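Local coordinates for protein diacylglycerol kinase (Bacillus anthracis, PDB 3S40) that probably phosphorylates diacylglycerol to phosphatidic acid at the expense of ATP, at residues I67-F70 / G74-F77; N101-T106 / V217-G222. One frame throughout, in Å; residues are numbered along the deposited sequence.

Interaction 1. Residues I67-F70 / G74-F77; sequences IIVF and GTVF
Val69 meets Thr75 methyl to methyl, CG2 to CG2 at 3.5 Å, where strand 66-71 packs against helix 73-83 in a beta-alpha-beta unit. The Gly-Gly-Asp-Gly-Thr signature of diacylglycerol kinases runs from the end of the strand into the first turn of the helix, and Thr75 is its last residue. The two side chains run antiparallel alongside each other and touch at these methyls. A looser apolar contact, 4.3 Å from Val69 CG1 to Val76 CG2, brings in the second valine, so one strand residue meets two consecutive helix residues through its two branches. No hydrogen bond crosses between the segments.

Further out, the backbone of Val69 is hydrogen-bonded to Ala93 of the neighbouring parallel strand 91-96, while Val76 also packs on Ile94 of that strand. The helix thus covers the face of the sheet to which Val69 points; the side chain of Phe70, pointing away from the helix, packs on Ile31 of helix 24-38. Thr75 divides its two branches between apolar and polar neighbours: with chi1 at -52°, CG2 lies anti to the backbone N and faces Val69, whereas OG1 stays beside that N and is hydrogen-bonded to Asn16 ND2.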
loop_
_atom_site.group_PDB
_atom_site.type_symbol
_atom_site.label_atom_id
_atom_site.label_comp_id
_atom_site.label_asym_id
_atom_site.label_seq_id
_atom_site.Cartn_x
_atom_site.Cartn_y
_atom_site.Cartn_z
ATOM N N ILE A 67 6.762 10.458 -10.885
ATOM C CA ILE A 67 5.421 10.940 -10.553
ATOM C C ILE A 67 5.290 11.078 -9.037
ATOM O O ILE A 67 5.504 10.122 -8.294
ATOM C CB ILE A 67 4.302 10.017 -11.094
ATOM C CG1 ILE A 67 4.299 10.030 -12.634
ATOM C CG2 ILE A 67 2.934 10.452 -10.562
ATOM C CD1 ILE A 67 3.099 9.358 -13.273
ATOM N N ILE A 68 4.978 12.284 -8.576
ATOM C CA ILE A 68 4.795 12.537 -7.153
ATOM C C ILE A 68 3.318 12.695 -6.890
ATOM O O ILE A 68 2.628 13.391 -7.635
ATOM C CB ILE A 68 5.512 13.822 -6.721
ATOM C CG1 ILE A 68 6.973 13.770 -7.175
ATOM C CG2 ILE A 68 5.365 14.050 -5.202
ATOM C CD1 ILE A 68 7.738 15.056 -6.908
ATOM N N VAL A 69 2.806 12.037 -5.860
ATOM C CA VAL A 69 1.391 12.229 -5.513
ATOM C C VAL A 69 1.239 12.867 -4.135
ATOM O O VAL A 69 1.739 12.340 -3.151
ATOM C CB VAL A 69 0.609 10.901 -5.616
ATOM C CG1 VAL A 69 1.311 9.810 -4.833
ATOM C CG2 VAL A 69 -0.834 11.089 -5.166
ATOM N N PHE A 70 0.591 14.034 -4.076
ATOM C CA PHE A 70 0.216 14.634 -2.805
ATOM C C PHE A 70 -1.223 14.289 -2.496
ATOM O O PHE A 70 -2.134 14.795 -3.140
ATOM C CB PHE A 70 0.374 16.153 -2.828
ATOM C CG PHE A 70 -0.120 16.830 -1.559
ATOM C CD1 PHE A 70 0.218 16.331 -0.313
ATOM C CD2 PHE A 70 -0.897 17.981 -1.620
ATOM C CE1 PHE A 70 -0.226 16.952 0.865
ATOM C CE2 PHE A 70 -1.339 18.614 -0.449
ATOM C CZ PHE A 70 -1.010 18.098 0.791
ATOM N N GLY A 74 -6.566 6.985 -0.735
ATOM C CA GLY A 74 -7.387 6.876 -1.929
ATOM C C GLY A 74 -6.665 7.374 -3.177
ATOM O O GLY A 74 -6.644 6.702 -4.212
ATOM N N THR A 75 -6.075 8.560 -3.083
ATOM C CA THR A 75 -5.334 9.135 -4.208
ATOM C C THR A 75 -4.114 8.297 -4.593
ATOM O O THR A 75 -3.860 8.073 -5.771
ATOM C CB THR A 75 -4.919 10.591 -3.930
ATOM O OG1 THR A 75 -6.071 11.340 -3.519
ATOM C CG2 THR A 75 -4.343 11.237 -5.197
ATOM N N VAL A 76 -3.367 7.831 -3.590
ATOM C CA VAL A 76 -2.216 6.952 -3.803
ATOM C C VAL A 76 -2.655 5.693 -4.550
ATOM O O VAL A 76 -2.016 5.257 -5.507
ATOM C CB VAL A 76 -1.572 6.525 -2.446
ATOM C CG1 VAL A 76 -0.684 5.318 -2.615
ATOM C CG2 VAL A 76 -0.788 7.676 -1.814
ATOM N N PHE A 77 -3.741 5.096 -4.077
ATOM C CA PHE A 77 -4.304 3.914 -4.697
ATOM C C PHE A 77 -4.728 4.163 -6.149
ATOM O O PHE A 77 -4.639 3.268 -6.991
ATOM C CB PHE A 77 -5.494 3.422 -3.869
ATOM C CG PHE A 77 -6.116 2.151 -4.378
ATOM C CD1 PHE A 77 -5.369 0.982 -4.479
ATOM C CD2 PHE A 77 -7.462 2.111 -4.721
ATOM C CE1 PHE A 77 -5.951 -0.203 -4.931
ATOM C CE2 PHE A 77 -8.052 0.931 -5.174
ATOM C CZ PHE A 77 -7.293 -0.228 -5.279
#

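Interaction 2. Residues N101-T106 / V217-G222; sequences NDFSRT and VKCDDG
Cys219 has SG tucked between its backbone N and carbonyl carbon (chi1 68°), which turns the sulfur to Thr106; there CG2, carried anti to the backbone N by a chi1 of -70°, lies 3.8 Å from SG. The same methyl is 3.9 Å from Cys219 CB. Phe103 reaches this carbon too, with CZ 3.9 Å from Cys219 CB in an oblique approach. The cysteine sulfur lies 5.5 Å from the centroid of the Phe103 ring, an oblique sulfur-aromatic contact. Thr106 CB sits centrally on one face of that ring, 4.2 Å from its plane, and both helix side chains meet the cysteine.

The short helix 102-106 is secured at its start by Asn101 O, which accepts both Arg105 N and Ser104 OG. It follows strand 91-96; Asn101, at the N-cap position, and the first helical residues Asp102 and Phe103 form the Asn-Asp-Phe of a family motif. Glu205 serves both partners, being the main polar partner of the Thr106 side chain and taking Cys219 N on its OE1. The contact therefore joins the catalytic-domain helix to the loop between strands 210-211 and 224-230 of the C-terminal domain, with Val128 of strand 125-133 against Phe103 and Tyr206 of strand 206-207 against Thr106.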
loop_
_atom_site.group_PDB
_atom_site.type_symbol
_atom_site.label_atom_id
_atom_site.label_comp_id
_atom_site.label_asym_id
_atom_site.label_seq_id
_atom_site.Cartn_x
_atom_site.Cartn_y
_atom_site.Cartn_z
ATOM N N ASN A 101 -2.101 7.340 5.451
ATOM C CA ASN A 101 -0.896 7.389 4.644
ATOM C C ASN A 101 -0.066 6.109 4.851
ATOM O O ASN A 101 1.153 6.149 5.024
ATOM C CB ASN A 101 -0.125 8.651 5.013
ATOM C CG ASN A 101 -1.009 9.886 4.954
ATOM O OD1 ASN A 101 -1.638 10.153 3.924
ATOM N ND2 ASN A 101 -1.089 10.628 6.059
ATOM N N ASP A 102 -0.760 4.973 4.833
ATOM C CA ASP A 102 -0.153 3.680 5.109
ATOM C C ASP A 102 1.064 3.387 4.255
ATOM O O ASP A 102 2.128 2.997 4.768
ATOM C CB ASP A 102 -1.186 2.570 4.938
ATOM C CG ASP A 102 -2.087 2.441 6.148
ATOM O OD1 ASP A 102 -1.614 2.788 7.251
ATOM O OD2 ASP A 102 -3.248 2.003 5.993
ATOM N N PHE A 103 0.936 3.564 2.946
ATOM C CA PHE A 103 2.101 3.247 2.148
ATOM C C PHE A 103 3.270 4.228 2.281
ATOM O O PHE A 103 4.437 3.821 2.194
ATOM C CB PHE A 103 1.788 2.902 0.689
ATOM C CG PHE A 103 2.691 1.837 0.182
ATOM C CD1 PHE A 103 2.440 0.509 0.497
ATOM C CD2 PHE A 103 3.860 2.166 -0.490
ATOM C CE1 PHE A 103 3.304 -0.490 0.095
ATOM C CE2 PHE A 103 4.732 1.183 -0.894
ATOM C CZ PHE A 103 4.459 -0.152 -0.601
ATOM N N SER A 104 2.967 5.497 2.510
ATOM C CA SER A 104 4.007 6.475 2.754
ATOM C C SER A 104 4.763 6.076 4.018
ATOM O O SER A 104 6.007 6.164 4.081
ATOM C CB SER A 104 3.429 7.916 2.830
ATOM O OG SER A 104 2.989 8.265 4.141
ATOM N N ARG A 105 4.039 5.592 5.022
ATOM C CA ARG A 105 4.725 5.123 6.238
ATOM C C ARG A 105 5.607 3.914 5.970
ATOM O O ARG A 105 6.696 3.790 6.520
ATOM C CB ARG A 105 3.737 4.799 7.357
ATOM C CG ARG A 105 3.053 6.038 7.920
ATOM C CD ARG A 105 1.956 5.643 8.883
ATOM N NE ARG A 105 0.979 6.709 9.044
ATOM C CZ ARG A 105 1.057 7.642 9.983
ATOM N NH1 ARG A 105 0.122 8.582 10.054
ATOM N NH2 ARG A 105 2.074 7.629 10.843
ATOM N N THR A 106 5.143 3.026 5.107
ATOM C CA THR A 106 5.927 1.849 4.774
ATOM C C THR A 106 7.313 2.267 4.236
ATOM O O THR A 106 8.341 1.644 4.544
ATOM C CB THR A 106 5.149 0.961 3.778
ATOM O OG1 THR A 106 4.029 0.369 4.456
ATOM C CG2 THR A 106 6.037 -0.145 3.228
ATOM N N VAL A 217 5.856 -8.542 7.950
ATOM C CA VAL A 217 5.449 -8.297 6.568
ATOM C C VAL A 217 6.397 -7.223 5.996
ATOM O O VAL A 217 6.792 -6.315 6.711
ATOM C CB VAL A 217 3.975 -7.851 6.481
ATOM C CG1 VAL A 217 3.715 -6.706 7.455
ATOM C CG2 VAL A 217 3.603 -7.475 5.050
ATOM N N LYS A 218 6.798 -7.361 4.734
ATOM C CA LYS A 218 7.718 -6.420 4.087
ATOM C C LYS A 218 7.229 -6.154 2.676
ATOM O O LYS A 218 6.765 -7.084 2.003
ATOM C CB LYS A 218 9.123 -7.007 3.968
ATOM C CG LYS A 218 9.826 -7.314 5.272
ATOM C CD LYS A 218 10.341 -6.052 5.942
ATOM C CE LYS A 218 11.092 -6.427 7.216
ATOM N NZ LYS A 218 11.551 -5.251 8.015
ATOM N N CYS A 219 7.347 -4.906 2.206
ATOM C CA CYS A 219 6.837 -4.594 0.872
ATOM C C CYS A 219 7.773 -5.062 -0.255
ATOM O O CYS A 219 7.396 -5.033 -1.429
ATOM C CB CYS A 219 6.577 -3.086 0.722
ATOM S SG CYS A 219 8.095 -2.077 0.744
ATOM N N ASP A 220 8.991 -5.473 0.094
ATOM C CA ASP A 220 10.016 -5.783 -0.913
ATOM C C ASP A 220 10.782 -7.102 -0.677
ATOM O O ASP A 220 11.902 -7.265 -1.179
ATOM C CB ASP A 220 11.034 -4.637 -0.984
ATOM C CG ASP A 220 11.716 -4.385 0.352
ATOM O OD1 ASP A 220 11.356 -5.074 1.335
ATOM O OD2 ASP A 220 12.606 -3.504 0.428
ATOM N N ASP A 221 10.207 -8.037 0.077
ATOM C CA ASP A 221 10.905 -9.309 0.307
ATOM C C ASP A 221 10.529 -10.433 -0.675
ATOM O O ASP A 221 10.944 -11.573 -0.511
ATOM C CB ASP A 221 10.779 -9.771 1.755
ATOM C CG ASP A 221 9.365 -10.230 2.117
ATOM O OD1 ASP A 221 9.184 -10.647 3.285
ATOM O OD2 ASP A 221 8.451 -10.164 1.255
ATOM N N GLY A 222 9.761 -10.101 -1.704
ATOM C CA GLY A 222 9.433 -11.053 -2.747
ATOM C C GLY A 222 8.358 -12.069 -2.401
ATOM O O GLY A 222 8.116 -13.012 -3.158
#

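Interaction 1 lies inside the diacylglycerol kinase catalytic domain, whereas interaction 2 joins that domain to the beta-sandwich-like domain. Their centres are 15 Å apart and their nearest atoms about 5 Å apart, so they do not touch directly. Asp73, immediately before segment 74-77, connects them: its OD1 accepts Asn101 N and its OD2 accepts Asp102 N. Strand 91-96 is a second bridge, since Ile94 packs against both Val76 and Ser104. The signature sequence and the start of helix 102-106 are thereby brought together, consistent with a place at the active-site cleft between the domains, as in related lipid kinases.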